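Local coordinates for protein glucosamine 6-phosphate N-acetyltransferase (Arabidopsis thaliana, PDB 3T90) that transfers an acetyl group from acetyl-CoA to glucosamine 6-phosphate, making N-acetylglucosamine 6-phosphate on the way to UDP-N-acetylglucosamine, at residues R8-S13 against I53-E58. Sequence-based numbering, arbitrary orientation.
Sequences RKLEIS and ICVIEE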
# COMPACT_ATOMS: atom_id res chain seq x y z
N ARG A 8 13.85 -1.45 -17.16
CA ARG A 8 13.22 -0.17 -17.56
C ARG A 8 11.80 -0.06 -16.92
O ARG A 8 11.43 -0.89 -16.08
CB ARG A 8 13.08 -0.13 -19.11
CG ARG A 8 12.33 -1.35 -19.68
CD ARG A 8 12.11 -1.16 -21.25
NE ARG A 8 11.57 -2.33 -21.83
CZ ARG A 8 10.23 -2.52 -21.88
NH1 ARG A 8 9.40 -1.68 -21.22
NH2 ARG A 8 9.78 -3.62 -22.49
N LYS A 9 11.04 0.98 -17.26
CA LYS A 9 9.65 1.03 -16.81
C LYS A 9 8.73 0.41 -17.78
O LYS A 9 9.02 0.27 -19.00
CB LYS A 9 9.27 2.49 -16.57
CG LYS A 9 10.05 3.10 -15.35
CD LYS A 9 9.78 4.58 -15.30
CE LYS A 9 10.74 5.27 -14.33
NZ LYS A 9 12.17 5.30 -14.83
N LEU A 10 7.55 -0.01 -17.31
CA LEU A 10 6.50 -0.49 -18.19
C LEU A 10 6.15 0.55 -19.27
O LEU A 10 6.02 1.74 -19.00
CB LEU A 10 5.28 -0.79 -17.34
CG LEU A 10 4.07 -1.43 -18.04
CD1 LEU A 10 4.41 -2.97 -18.39
CD2 LEU A 10 2.84 -1.28 -17.18
N GLU A 11 5.95 0.06 -20.52
CA GLU A 11 5.53 0.91 -21.60
C GLU A 11 4.24 0.40 -22.20
O GLU A 11 3.87 -0.80 -22.03
CB GLU A 11 6.66 0.96 -22.67
CG GLU A 11 7.96 1.57 -22.14
CD GLU A 11 7.82 3.07 -21.82
OE1 GLU A 11 7.15 3.77 -22.61
OE2 GLU A 11 8.27 3.60 -20.75
N ILE A 12 3.56 1.26 -22.96
CA ILE A 12 2.20 0.85 -23.45
C ILE A 12 2.29 -0.33 -24.42
O ILE A 12 1.39 -1.19 -24.43
CB ILE A 12 1.42 2.06 -23.98
CG1 ILE A 12 -0.13 1.75 -23.94
CG2 ILE A 12 1.93 2.47 -25.32
CD1 ILE A 12 -1.08 3.03 -23.94
N SER A 13 3.42 -0.50 -25.09
CA SER A 13 3.61 -1.63 -26.01
C SER A 13 3.84 -2.93 -25.33
O SER A 13 3.93 -3.95 -26.00
CB SER A 13 4.72 -1.31 -27.01
OG SER A 13 5.82 -0.81 -26.32
N ILE A 53 5.99 1.14 -12.33
CA ILE A 53 6.09 -0.25 -12.60
C ILE A 53 7.40 -0.54 -13.33
O ILE A 53 7.63 0.05 -14.41
CB ILE A 53 4.92 -0.76 -13.44
CG1 ILE A 53 3.61 -0.39 -12.71
CG2 ILE A 53 5.10 -2.29 -13.71
CD1 ILE A 53 2.37 -0.89 -13.42
N CYS A 54 8.26 -1.41 -12.77
CA CYS A 54 9.54 -1.78 -13.38
C CYS A 54 9.30 -3.10 -14.13
O CYS A 54 8.60 -4.01 -13.62
CB CYS A 54 10.53 -2.04 -12.21
SG CYS A 54 12.11 -2.72 -12.73
N VAL A 55 9.89 -3.20 -15.32
CA VAL A 55 9.98 -4.48 -16.04
C VAL A 55 11.38 -4.77 -16.48
O VAL A 55 12.18 -3.81 -16.73
CB VAL A 55 9.05 -4.51 -17.30
CG1 VAL A 55 7.57 -4.45 -16.91
CG2 VAL A 55 9.43 -3.52 -18.37
N ILE A 56 11.69 -6.05 -16.59
CA ILE A 56 12.91 -6.46 -17.21
C ILE A 56 12.50 -7.27 -18.42
O ILE A 56 11.81 -8.29 -18.28
CB ILE A 56 13.79 -7.31 -16.31
CG1 ILE A 56 14.15 -6.51 -15.10
CG2 ILE A 56 15.05 -7.83 -17.07
CD1 ILE A 56 15.02 -7.33 -14.03
N GLU A 57 12.99 -6.84 -19.61
CA GLU A 57 12.73 -7.56 -20.83
C GLU A 57 13.90 -8.45 -21.16
O GLU A 57 15.04 -7.99 -21.06
CB GLU A 57 12.46 -6.57 -22.00
CG GLU A 57 12.10 -7.27 -23.31
CD GLU A 57 11.81 -6.31 -24.48
OE1 GLU A 57 11.28 -5.21 -24.28
OE2 GLU A 57 12.12 -6.70 -25.66
N GLU A 58 13.60 -9.69 -21.55
CA GLU A 58 14.70 -10.56 -22.12
C GLU A 58 14.64 -10.31 -23.64
O GLU A 58 13.63 -10.55 -24.33
CB GLU A 58 14.49 -12.01 -21.75
CG GLU A 58 15.75 -12.86 -22.00
CD GLU A 58 15.90 -13.19 -23.50
OE1 GLU A 58 14.91 -13.71 -24.10
OE2 GLU A 58 17.02 -12.87 -24.01
O HOH W 1 13.75 -3.29 -23.40
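Arg8 sets CG between its backbone N and carbonyl carbon; this chi1 of 55° and the extended chain to NE carry the guanidinium over Val55 to Glu57. Glu57 comes to meet it with CG anti to the backbone N (chi1 -176°). NH2 of Arg8 donates to OE1 of Glu57 at 2.8 Å, in the guanidinium plane and on the anti lone pair. The two charged planes stand nearly perpendicular, 86° apart. CG2 of Val55 lies over one guanidinium face, 3.4 Å from NH1 of Arg8. NH1 donates to the backbone O of Lys9, while a water held by Arg8 NE bonds Glu57 OE1 weakly. The backbones of Arg8 and Val55 form an antiparallel hydrogen-bonded pair between strand 5-9, outermost within this chain, and strand 51-58 of the GNAT sheet. Leu10 N donates to Ile53 O at 2.9 Å where the chain leaves the strand. Leu10 CD2 lies beside Ile53 CD1 (3.8 Å), and Leu10 CD1 meets Val55 CG1. Phe41 of helix 34-45 and Phe76 of the second subunit also pack on Leu10. Asp14 forms a second salt bridge with Arg8, and Lys17 pairs with Glu57. This alternating charge network probably fixes the guanidinium's rotation and offsets its charge beside the apolar Val55.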